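Local coordinates for probable methyltransferase (Bordetella pertussis, PDB 3KTY), which probably transfers methyl groups from S-adenosyl-L-methionine to RNA, as a TrmH-family member of which this chain is the SPOUT-type methyltransferase domain, at residues 12-17 and 40-45; 19-24 and 47-52; 30-35 and 62-67; 86-91 and 121-126. All coordinates share one frame; numbering follows the deposited sequence.

Contact 1: 12-17 and 40-45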
loop_
_atom_site.group_PDB
_atom_site.type_symbol
_atom_site.label_atom_id
_atom_site.label_comp_id
_atom_site.label_asym_id
_atom_site.label_seq_id
_atom_site.Cartn_x
_atom_site.Cartn_y
_atom_site.Cartn_z
ATOM N N ARG A 12 -4.519 14.687 8.104
ATOM C CA ARG A 12 -3.102 15.069 7.972
ATOM C C ARG A 12 -2.173 13.949 8.257
ATOM O O ARG A 12 -2.415 13.191 9.197
ATOM C CB ARG A 12 -2.760 16.149 8.987
ATOM C CG ARG A 12 -3.195 17.445 8.494
ATOM C CD ARG A 12 -3.991 18.084 9.520
ATOM N NE ARG A 12 -3.187 19.100 10.119
ATOM C CZ ARG A 12 -3.472 20.388 10.080
ATOM N NH1 ARG A 12 -4.560 20.842 9.478
ATOM N NH2 ARG A 12 -2.646 21.205 10.651
ATOM N N PHE A 13 -1.074 13.881 7.502
ATOM C CA PHE A 13 -0.037 12.857 7.721
ATOM C C PHE A 13 1.263 13.491 8.168
ATOM O O PHE A 13 1.862 14.299 7.464
ATOM C CB PHE A 13 0.195 12.019 6.454
ATOM C CG PHE A 13 -1.058 11.360 5.933
ATOM C CD1 PHE A 13 -1.315 10.030 6.192
ATOM C CD2 PHE A 13 -1.998 12.093 5.242
ATOM C CE1 PHE A 13 -2.481 9.424 5.739
ATOM C CE2 PHE A 13 -3.147 11.506 4.778
ATOM C CZ PHE A 13 -3.395 10.180 5.029
ATOM N N ILE A 14 1.694 13.083 9.345
ATOM C CA ILE A 14 2.838 13.649 10.001
ATOM C C ILE A 14 4.025 12.702 10.080
ATOM O O ILE A 14 3.970 11.678 10.750
ATOM C CB ILE A 14 2.455 14.151 11.404
ATOM C CG1 ILE A 14 1.247 15.076 11.254
ATOM C CG2 ILE A 14 3.666 14.898 12.050
ATOM C CD1 ILE A 14 0.775 15.709 12.551
HETATM N N MSE A 15 5.105 13.068 9.394
HETATM C CA MSE A 15 6.338 12.297 9.471
HETATM C C MSE A 15 7.328 12.907 10.454
HETATM O O MSE A 15 7.752 14.048 10.279
HETATM C CB MSE A 15 7.008 12.274 8.100
HETATM C CG MSE A 15 6.266 11.495 7.019
HETATM SE SE MSE A 15 7.155 11.880 5.322
HETATM C CE MSE A 15 8.664 10.590 5.409
ATOM N N THR A 16 7.715 12.161 11.474
ATOM C CA THR A 16 8.718 12.684 12.392
ATOM C C THR A 16 10.181 12.280 12.096
ATOM O O THR A 16 10.506 11.118 11.838
ATOM C CB THR A 16 8.401 12.335 13.850
ATOM O OG1 THR A 16 8.590 10.932 14.046
ATOM C CG2 THR A 16 6.979 12.745 14.213
ATOM N N GLN A 17 11.061 13.270 12.148
ATOM C CA GLN A 17 12.478 13.051 11.918
ATOM C C GLN A 17 12.799 12.455 10.541
ATOM O O GLN A 17 13.744 11.689 10.425
ATOM C CB GLN A 17 13.055 12.159 13.014
ATOM C CG GLN A 17 13.514 12.897 14.231
ATOM C CD GLN A 17 12.476 12.917 15.325
ATOM O OE1 GLN A 17 11.766 13.913 15.511
ATOM N NE2 GLN A 17 12.385 11.821 16.070
ATOM N N VAL A 40 2.872 16.886 6.658
ATOM C CA VAL A 40 3.554 17.630 7.662
ATOM C C VAL A 40 4.830 16.915 8.090
ATOM O O VAL A 40 4.824 15.721 8.369
ATOM C CB VAL A 40 2.635 17.820 8.923
ATOM C CG1 VAL A 40 3.384 18.656 9.979
ATOM C CG2 VAL A 40 1.338 18.508 8.549
ATOM N N LEU A 41 5.914 17.648 8.164
ATOM C CA LEU A 41 7.178 17.116 8.654
ATOM C C LEU A 41 7.544 17.716 10.011
ATOM O O LEU A 41 7.470 18.923 10.182
ATOM C CB LEU A 41 8.275 17.516 7.700
ATOM C CG LEU A 41 8.203 17.077 6.220
ATOM C CD1 LEU A 41 9.551 17.283 5.634
ATOM C CD2 LEU A 41 7.836 15.620 6.124
ATOM N N VAL A 42 7.945 16.879 10.963
ATOM C CA VAL A 42 8.445 17.355 12.241
ATOM C C VAL A 42 9.948 17.050 12.387
ATOM O O VAL A 42 10.376 15.901 12.234
ATOM C CB VAL A 42 7.673 16.719 13.411
ATOM C CG1 VAL A 42 8.408 16.939 14.738
ATOM C CG2 VAL A 42 6.244 17.271 13.470
ATOM N N ALA A 43 10.739 18.084 12.649
ATOM C CA ALA A 43 12.170 17.950 12.938
ATOM C C ALA A 43 12.916 17.181 11.868
ATOM O O ALA A 43 13.552 16.187 12.153
ATOM C CB ALA A 43 12.407 17.302 14.316
ATOM N N PRO A 44 12.840 17.643 10.626
ATOM C CA PRO A 44 13.537 16.871 9.594
ATOM C C PRO A 44 15.034 17.033 9.766
ATOM O O PRO A 44 15.479 17.993 10.420
ATOM C CB PRO A 44 13.069 17.519 8.297
ATOM C CG PRO A 44 12.625 18.913 8.734
ATOM C CD PRO A 44 12.012 18.720 10.069
ATOM N N ARG A 45 15.810 16.103 9.215
ATOM C CA ARG A 45 17.259 16.188 9.343
ATOM C C ARG A 45 17.810 17.506 8.799
ATOM O O ARG A 45 18.767 18.084 9.347
ATOM C CB ARG A 45 17.937 15.045 8.594
ATOM C CG ARG A 45 19.462 15.118 8.768
ATOM C CD ARG A 45 20.176 14.015 8.081
ATOM N NE ARG A 45 21.612 13.991 8.383
ATOM C CZ ARG A 45 22.472 13.297 7.660
ATOM N NH1 ARG A 45 23.767 13.286 7.943
ATOM N NH2 ARG A 45 22.005 12.611 6.625
#
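F13, M15 and Q17 meet V40 and V42 through four backbone hydrogen bonds that join the two strands in parallel. V40 N donates to F13 O and M15 N to V40 O; V42 N then gives to M15 O at 2.9 Å. The last bond, from Q17 N to V42 O, measures 2.7 Å, so the pairing runs on to Q17, just past the end of its strand. CA-H...O contacts reinforce it, the straightest from Q17 CA to A43 O (3.3 Å, 169° at the hydrogen).

The apolar contacts divide between the two faces. I14, T16, V40 and V42 share one: I14 CG1 lies beside V40 CB, both side chains pointing the same way, while I14 CG2, placed anti to the backbone N by a chi1 of -53°, reaches diagonally to V42 CG2 (3.8 Å). Helix 75-79 packs on I14 and V42. On the other face M15 and L41 lie side by side, with M15 SE against L41 CD2 (3.9 Å); F13, whose ring leads away from strand 40-42, packs against helix 157-172.

Polar side chains play a lesser part. Q17 bends back at chi2 (96°) until OE1 rests 3.7 Å from A43 CB, a packing contact, and T16 OG1 is satisfied by L125 O of the next strand. Strand 11-16, helix 21-33 and strand 39-42 form a beta-alpha-beta unit, and the parallel pair belongs to the central sheet of the alpha-beta-alpha sandwich.

Contact 2: 19-24 and 47-52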
loop_
_atom_site.group_PDB
_atom_site.type_symbol
_atom_site.label_atom_id
_atom_site.label_comp_id
_atom_site.label_asym_id
_atom_site.label_seq_id
_atom_site.Cartn_x
_atom_site.Cartn_y
_atom_site.Cartn_z
ATOM N N SER A 19 14.514 11.381 7.548
ATOM C CA SER A 19 15.959 11.393 7.392
ATOM C C SER A 19 16.324 11.408 5.911
ATOM O O SER A 19 17.306 12.034 5.524
ATOM C CB SER A 19 16.547 10.165 8.087
ATOM O OG SER A 19 17.927 10.067 7.858
ATOM N N HIS A 20 15.509 10.734 5.091
ATOM C CA HIS A 20 15.767 10.565 3.655
ATOM C C HIS A 20 14.805 11.395 2.789
ATOM O O HIS A 20 13.607 11.156 2.809
ATOM C CB HIS A 20 15.618 9.087 3.286
ATOM C CG HIS A 20 16.461 8.158 4.113
ATOM N ND1 HIS A 20 17.809 7.969 3.883
ATOM C CD2 HIS A 20 16.138 7.342 5.147
ATOM C CE1 HIS A 20 18.284 7.090 4.751
ATOM N NE2 HIS A 20 17.292 6.696 5.531
ATOM N N PRO A 21 15.326 12.378 2.025
ATOM C CA PRO A 21 14.498 13.277 1.200
ATOM C C PRO A 21 13.639 12.576 0.144
ATOM O O PRO A 21 12.525 13.020 -0.128
ATOM C CB PRO A 21 15.522 14.191 0.529
ATOM C CG PRO A 21 16.666 14.212 1.456
ATOM C CD PRO A 21 16.724 12.806 2.053
ATOM N N GLY A 22 14.137 11.488 -0.433
ATOM C CA GLY A 22 13.333 10.717 -1.361
ATOM C C GLY A 22 12.070 10.146 -0.748
ATOM O O GLY A 22 11.028 10.135 -1.398
ATOM N N ASN A 23 12.171 9.648 0.487
ATOM C CA ASN A 23 11.007 9.212 1.254
ATOM C C ASN A 23 9.953 10.316 1.396
ATOM O O ASN A 23 8.745 10.038 1.433
ATOM C CB ASN A 23 11.389 8.745 2.667
ATOM C CG ASN A 23 12.059 7.372 2.702
ATOM O OD1 ASN A 23 11.664 6.437 1.995
ATOM N ND2 ASN A 23 13.054 7.237 3.578
ATOM N N VAL A 24 10.399 11.564 1.490
ATOM C CA VAL A 24 9.470 12.683 1.661
ATOM C C VAL A 24 8.702 12.931 0.398
ATOM O O VAL A 24 7.501 13.211 0.453
ATOM C CB VAL A 24 10.186 13.998 1.976
ATOM C CG1 VAL A 24 9.206 15.135 1.918
ATOM C CG2 VAL A 24 10.877 13.923 3.326
ATOM N N PRO A 47 17.071 21.473 6.907
ATOM C CA PRO A 47 16.120 22.506 6.510
ATOM C C PRO A 47 15.938 22.478 4.985
ATOM O O PRO A 47 16.895 22.236 4.225
ATOM C CB PRO A 47 16.803 23.808 6.970
ATOM C CG PRO A 47 17.859 23.377 7.942
ATOM C CD PRO A 47 18.318 22.050 7.430
ATOM N N ASP A 48 14.706 22.719 4.546
ATOM C CA ASP A 48 14.384 22.723 3.121
ATOM C C ASP A 48 14.465 21.319 2.536
ATOM O O ASP A 48 14.769 21.147 1.362
ATOM C CB ASP A 48 15.285 23.707 2.364
ATOM C CG ASP A 48 15.048 25.159 2.795
ATOM O OD1 ASP A 48 13.881 25.615 2.715
ATOM O OD2 ASP A 48 16.017 25.841 3.220
HETATM N N MSE A 49 14.213 20.330 3.392
HETATM C CA MSE A 49 13.988 18.946 2.997
HETATM C C MSE A 49 13.094 18.809 1.783
HETATM O O MSE A 49 13.394 18.038 0.885
HETATM C CB MSE A 49 13.269 18.220 4.124
HETATM C CG MSE A 49 14.166 17.741 5.205
HETATM SE SE MSE A 49 14.758 15.971 4.725
HETATM C CE MSE A 49 16.290 15.789 5.921
ATOM N N THR A 50 11.961 19.512 1.784
ATOM C CA THR A 50 10.977 19.351 0.721
ATOM C C THR A 50 11.442 20.040 -0.572
ATOM O O THR A 50 10.839 19.873 -1.643
ATOM C CB THR A 50 9.589 19.874 1.157
ATOM O OG1 THR A 50 9.639 21.292 1.359
ATOM C CG2 THR A 50 9.147 19.205 2.442
ATOM N N ALA A 51 12.523 20.813 -0.475
ATOM C CA ALA A 51 13.100 21.390 -1.669
ATOM C C ALA A 51 14.258 20.548 -2.236
ATOM O O ALA A 51 14.666 20.754 -3.383
ATOM C CB ALA A 51 13.517 22.840 -1.427
ATOM N N GLN A 52 14.764 19.591 -1.454
ATOM C CA GLN A 52 15.827 18.676 -1.924
ATOM C C GLN A 52 15.463 17.988 -3.242
ATOM O O GLN A 52 14.334 17.501 -3.393
ATOM C CB GLN A 52 16.133 17.600 -0.876
ATOM C CG GLN A 52 16.550 18.131 0.486
ATOM C CD GLN A 52 18.003 18.552 0.549
ATOM O OE1 GLN A 52 18.696 18.240 1.513
ATOM N NE2 GLN A 52 18.475 19.263 -0.476
#
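M49 reaches across to P21 and S19 at the start of helix 21-33. Its chain folds at chi2 (-89°), which turns the selenium toward the other segment although CB does not head there directly. M49 SE comes to rest against P21 CG at 4.2 Å, and the terminal methyl CE continues to S19 O at 3.9 Å, a loose packing contact with a carbonyl. L41 of strand 39-42 and P44 just after it also pack on M49, so the selenomethionine side chain is packed among the strand end, the loop and the helix start.

T50 follows with its methyl inward: CG2 lies beside the backbone N, anti to the carbonyl carbon, and meets V24 CG1 at 4.1 Å, the two side chains running at a slant to each other. L66 of helix 63-67 touches both residues and extends this apolar patch.

Past A51, the chain turns back: Q52 N is bonded to M49 O at 3.1 Å. Q52 then sets its aliphatic portion on the pyrrolidine ring of P21, CB to P21 CB at 3.7 Å and CG to P21 CG at 4.0 Å. Q52 stands at the N-cap position of helix 53-59, so this contact brings the beginnings of two helices together.

No hydrogen bond crosses between the segments. Their cohesion is dispersive, from methyl, methylene and selenium surfaces, and it imposes less directional restraint than paired strands would.

Contact 3: 30-35 and 62-67; sequences AIKTMG and ALDVLE
K32 NZ is held from helix 63-67 and the residue just before segment 62-67: it hydrogen-bonds G61 O and makes a long salt bridge to D64 OD2 (3.7 Å). D64 OD1 is equally near NZ, so the ammonium faces both carboxylate oxygens, and K32 and D64 meet at about a right angle. K32 CG is anti to the backbone N (chi1 -162°) and the chain runs extended as far as CE, bending only at the last torsion. D64 OD2 also takes a weak, strongly bent hydrogen bond from V65 N.

The lysine's methylenes pack against the same helix. K32 CD lies 3.6 Å from A62 CB and 4.1 Å from V65 CG2, so the aliphatic stem rides over the start of helix 63-67. Deeper in, I31 CD1 meets V65 CG1 at 4.1 Å, crossing at a slant. The helix carrying I31 and K32 ends in a Schellman motif at G35, and the backbone and side chain of T33 there also meet the second subunit.

K32 thus combines apolar contact along its stem with polar contact at its end; the long ion pair probably adds modest electrostatic attraction to packing and the G61 bond.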
loop_
_atom_site.group_PDB
_atom_site.type_symbol
_atom_site.label_atom_id
_atom_site.label_comp_id
_atom_site.label_asym_id
_atom_site.label_seq_id
_atom_site.Cartn_x
_atom_site.Cartn_y
_atom_site.Cartn_z
ATOM N N ALA A 30 2.500 9.109 -2.601
ATOM C CA ALA A 30 1.616 8.173 -1.888
ATOM C C ALA A 30 0.295 8.823 -1.431
ATOM O O ALA A 30 -0.775 8.348 -1.789
ATOM C CB ALA A 30 2.336 7.570 -0.692
ATOM N N ILE A 31 0.336 9.898 -0.640
ATOM C CA ILE A 31 -0.954 10.418 -0.157
ATOM C C ILE A 31 -1.807 11.058 -1.235
ATOM O O ILE A 31 -3.028 10.974 -1.220
ATOM C CB ILE A 31 -0.875 11.319 1.118
ATOM C CG1 ILE A 31 -0.097 12.606 0.854
ATOM C CG2 ILE A 31 -0.292 10.542 2.306
ATOM C CD1 ILE A 31 -0.154 13.547 2.036
ATOM N N LYS A 32 -1.172 11.696 -2.196
ATOM C CA LYS A 32 -1.972 12.254 -3.244
ATOM C C LYS A 32 -2.752 11.170 -3.975
ATOM O O LYS A 32 -3.905 11.393 -4.323
ATOM C CB LYS A 32 -1.131 13.057 -4.231
ATOM C CG LYS A 32 -1.986 13.980 -5.048
ATOM C CD LYS A 32 -1.143 14.847 -5.941
ATOM C CE LYS A 32 -1.984 15.951 -6.579
ATOM N NZ LYS A 32 -1.444 16.284 -7.924
ATOM N N THR A 33 -2.124 10.017 -4.239
ATOM C CA THR A 33 -2.821 8.964 -4.973
ATOM C C THR A 33 -4.078 8.482 -4.260
ATOM O O THR A 33 -4.965 7.911 -4.886
ATOM C CB THR A 33 -1.939 7.715 -5.306
ATOM O OG1 THR A 33 -1.655 6.967 -4.110
ATOM C CG2 THR A 33 -0.672 8.129 -5.956
HETATM N N MSE A 34 -4.113 8.666 -2.951
HETATM C CA MSE A 34 -5.256 8.322 -2.123
HETATM C C MSE A 34 -6.209 9.497 -1.941
HETATM O O MSE A 34 -7.198 9.397 -1.240
HETATM C CB MSE A 34 -4.779 7.783 -0.750
HETATM C CG MSE A 34 -3.973 6.423 -0.864
HETATM SE SE MSE A 34 -4.985 5.054 -1.916
HETATM C CE MSE A 34 -3.482 4.200 -2.825
ATOM N N GLY A 35 -5.906 10.622 -2.563
ATOM C CA GLY A 35 -6.778 11.771 -2.457
ATOM C C GLY A 35 -6.431 12.754 -1.344
ATOM O O GLY A 35 -7.170 13.694 -1.130
ATOM N N ALA A 62 2.886 14.949 -7.651
ATOM C CA ALA A 62 2.444 15.466 -6.352
ATOM C C ALA A 62 3.358 16.593 -5.851
ATOM O O ALA A 62 3.553 16.772 -4.648
ATOM C CB ALA A 62 2.396 14.341 -5.341
ATOM N N LEU A 63 3.924 17.352 -6.778
ATOM C CA LEU A 63 4.850 18.418 -6.405
ATOM C C LEU A 63 4.185 19.512 -5.579
ATOM O O LEU A 63 4.825 20.124 -4.722
ATOM C CB LEU A 63 5.489 19.025 -7.635
ATOM C CG LEU A 63 6.990 18.834 -7.505
ATOM C CD1 LEU A 63 7.687 18.815 -8.885
ATOM C CD2 LEU A 63 7.570 19.909 -6.560
ATOM N N ASP A 64 2.909 19.753 -5.873
ATOM C CA ASP A 64 2.067 20.652 -5.101
ATOM C C ASP A 64 1.903 20.228 -3.629
ATOM O O ASP A 64 1.946 21.057 -2.744
ATOM C CB ASP A 64 0.689 20.784 -5.783
ATOM C CG ASP A 64 -0.085 19.447 -5.842
ATOM O OD1 ASP A 64 -1.329 19.485 -6.075
ATOM O OD2 ASP A 64 0.540 18.370 -5.644
ATOM N N VAL A 65 1.691 18.945 -3.369
ATOM C CA VAL A 65 1.511 18.485 -2.003
ATOM C C VAL A 65 2.815 18.735 -1.272
ATOM O O VAL A 65 2.838 19.108 -0.084
ATOM C CB VAL A 65 1.138 16.974 -1.972
ATOM C CG1 VAL A 65 1.341 16.349 -0.593
ATOM C CG2 VAL A 65 -0.280 16.779 -2.421
ATOM N N LEU A 66 3.890 18.536 -2.021
ATOM C CA LEU A 66 5.249 18.605 -1.536
ATOM C C LEU A 66 5.651 20.031 -1.208
ATOM O O LEU A 66 6.276 20.275 -0.196
ATOM C CB LEU A 66 6.187 18.067 -2.596
ATOM C CG LEU A 66 7.633 18.052 -2.121
ATOM C CD1 LEU A 66 7.840 17.117 -0.916
ATOM C CD2 LEU A 66 8.585 17.692 -3.287
ATOM N N GLU A 67 5.288 20.966 -2.076
ATOM C CA GLU A 67 5.532 22.382 -1.840
ATOM C C GLU A 67 4.810 22.843 -0.591
ATOM O O GLU A 67 5.425 23.383 0.312
ATOM C CB GLU A 67 5.043 23.212 -3.019
ATOM C CG GLU A 67 6.025 23.345 -4.135
ATOM C CD GLU A 67 5.350 23.615 -5.474
ATOM O OE1 GLU A 67 4.106 23.456 -5.564
ATOM O OE2 GLU A 67 6.066 23.972 -6.439
#

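Contact 4: 86-91 and 121-126; sequences FALTTR and VAIVLG
F86 stands beside strand 121-125, and its side chain can be followed outward. CB is close to A122 O (3.9 Å) and to I123 CD1 (4.0 Å). With CG anti to the carbonyl carbon (chi1 -65°), the ring rises from the face shared with I123 and L88, its CD2 edge turned to strand 121-125: CD2 keeps both neighbours, while CE2 reaches V121 CG1 at 4.4 Å. V121 CG1 and A122 O sit near the ring plane, at its edge, whereas I123 CD1 approaches obliquely. A105 and L108 of helix 102-115 pack on the ring.

On that face, L88 has its CG anti to the backbone N, and CD2 meets I123 CG2 at 3.8 Å, so I123 is engaged by F86 through CD1 and by L88 through CG2. Helix 157-172 covers this layer, A164 touching L88 and L168 touching I123. A87 and V124 point to the other face; V124 CB lies 3.4 Å from F86 O.

The backbones pair in parallel through three bonds. F86 N gives to A122 O (2.6 Å), V124 N to F86 O (2.7 Å) and L88 N to V124 O (2.8 Å); both groups of F86 are therefore used on this side, and the other edge of strand 84-89 is bonded to strand 142-145. Strands 84-89 and 121-125 are neighbours in the middle of a parallel sheet clad by helices on both faces, the alpha-beta-alpha core of the class IV, SPOUT-type methyltransferase domain.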
loop_
_atom_site.group_PDB
_atom_site.type_symbol
_atom_site.label_atom_id
_atom_site.label_comp_id
_atom_site.label_asym_id
_atom_site.label_seq_id
_atom_site.Cartn_x
_atom_site.Cartn_y
_atom_site.Cartn_z
ATOM N N PHE A 86 -3.572 9.603 15.493
ATOM C CA PHE A 86 -3.075 8.233 15.673
ATOM C C PHE A 86 -1.568 8.129 15.581
ATOM O O PHE A 86 -0.957 8.595 14.610
ATOM C CB PHE A 86 -3.701 7.286 14.649
ATOM C CG PHE A 86 -5.151 7.119 14.818
ATOM C CD1 PHE A 86 -5.644 6.139 15.672
ATOM C CD2 PHE A 86 -6.043 7.942 14.137
ATOM C CE1 PHE A 86 -7.017 5.957 15.822
ATOM C CE2 PHE A 86 -7.428 7.778 14.276
ATOM C CZ PHE A 86 -7.910 6.789 15.122
ATOM N N ALA A 87 -0.969 7.528 16.595
ATOM C CA ALA A 87 0.429 7.135 16.494
ATOM C C ALA A 87 0.530 5.806 15.714
ATOM O O ALA A 87 0.130 4.754 16.208
ATOM C CB ALA A 87 1.012 6.966 17.855
ATOM N N LEU A 88 1.099 5.851 14.518
ATOM C CA LEU A 88 1.307 4.642 13.718
ATOM C C LEU A 88 2.617 3.887 14.026
ATOM O O LEU A 88 3.723 4.430 13.927
ATOM C CB LEU A 88 1.259 5.007 12.237
ATOM C CG LEU A 88 1.005 3.825 11.306
ATOM C CD1 LEU A 88 0.169 2.797 12.022
ATOM C CD2 LEU A 88 0.312 4.281 10.054
ATOM N N THR A 89 2.502 2.620 14.379
ATOM C CA THR A 89 3.691 1.844 14.721
ATOM C C THR A 89 3.810 0.472 14.031
ATOM O O THR A 89 2.880 -0.014 13.348
ATOM C CB THR A 89 3.728 1.600 16.216
ATOM O OG1 THR A 89 2.775 0.583 16.540
ATOM C CG2 THR A 89 3.379 2.877 16.980
ATOM N N THR A 90 4.976 -0.146 14.214
ATOM C CA THR A 90 5.152 -1.574 13.934
ATOM C C THR A 90 6.087 -2.186 14.982
ATOM O O THR A 90 7.303 -2.211 14.808
ATOM C CB THR A 90 5.625 -1.856 12.483
ATOM O OG1 THR A 90 6.390 -0.744 11.997
ATOM C CG2 THR A 90 4.427 -2.073 11.562
ATOM N N ARG A 91 5.494 -2.657 16.078
ATOM C CA ARG A 91 6.233 -3.184 17.222
ATOM C C ARG A 91 5.928 -4.661 17.481
ATOM O O ARG A 91 5.355 -5.026 18.511
ATOM C CB ARG A 91 5.900 -2.370 18.468
ATOM C CG ARG A 91 6.352 -2.992 19.784
ATOM C CD ARG A 91 6.058 -2.014 20.884
ATOM N NE ARG A 91 6.369 -0.672 20.403
ATOM C CZ ARG A 91 5.948 0.455 20.967
ATOM N NH1 ARG A 91 6.298 1.625 20.441
ATOM N NH2 ARG A 91 5.184 0.416 22.053
ATOM N N VAL A 121 -7.998 15.010 11.784
ATOM C CA VAL A 121 -7.427 13.721 12.095
ATOM C C VAL A 121 -6.011 13.703 11.611
ATOM O O VAL A 121 -5.709 14.168 10.509
ATOM C CB VAL A 121 -8.235 12.542 11.438
ATOM C CG1 VAL A 121 -7.461 11.235 11.543
ATOM C CG2 VAL A 121 -9.561 12.399 12.112
ATOM N N ALA A 122 -5.135 13.153 12.432
ATOM C CA ALA A 122 -3.773 12.981 11.987
ATOM C C ALA A 122 -3.305 11.578 12.204
ATOM O O ALA A 122 -3.625 10.925 13.220
ATOM C CB ALA A 122 -2.801 13.995 12.672
ATOM N N ILE A 123 -2.531 11.134 11.220
ATOM C CA ILE A 123 -1.719 9.940 11.320
ATOM C C ILE A 123 -0.284 10.342 11.517
ATOM O O ILE A 123 0.251 11.103 10.729
ATOM C CB ILE A 123 -1.785 9.152 10.022
ATOM C CG1 ILE A 123 -3.246 8.871 9.690
ATOM C CG2 ILE A 123 -1.055 7.797 10.197
ATOM C CD1 ILE A 123 -3.923 8.048 10.751
ATOM N N VAL A 124 0.337 9.807 12.556
ATOM C CA VAL A 124 1.710 10.143 12.930
ATOM C C VAL A 124 2.708 8.997 12.773
ATOM O O VAL A 124 2.609 7.978 13.458
ATOM C CB VAL A 124 1.747 10.596 14.422
ATOM C CG1 VAL A 124 3.166 11.069 14.839
ATOM C CG2 VAL A 124 0.711 11.693 14.684
ATOM N N LEU A 125 3.693 9.178 11.903
ATOM C CA LEU A 125 4.734 8.163 11.662
ATOM C C LEU A 125 6.144 8.560 12.064
ATOM O O LEU A 125 6.593 9.672 11.772
ATOM C CB LEU A 125 4.842 7.890 10.183
ATOM C CG LEU A 125 3.596 7.428 9.470
ATOM C CD1 LEU A 125 2.834 8.654 8.980
ATOM C CD2 LEU A 125 4.021 6.493 8.306
ATOM N N GLY A 126 6.860 7.619 12.660
ATOM C CA GLY A 126 8.298 7.747 12.854
ATOM C C GLY A 126 9.055 7.243 11.640
ATOM O O GLY A 126 8.475 7.067 10.591
#

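How the contacts relate
Contacts 1 and 4 are buried pairings within one parallel sheet, joined because strands 11-16 and 121-125 are neighbours: R12 N lies 2.7 Å from V121 O, and T16 N 2.7 Å from L125 O. Contact 3 is still buried, contact 2 only partly, and both lie farther from the chain centre; they share helix 21-33, contact 2 at its start and contact 3 at its end, meeting at L66. Directional backbone bonds dominate the sheet pairs; contact 2 is apolar, and contact 3 combines aliphatic packing with a lysine-aspartate pair. F13 packing on I31 links contacts 1 and 3, whereas contact 4 touches neither helix-side contact.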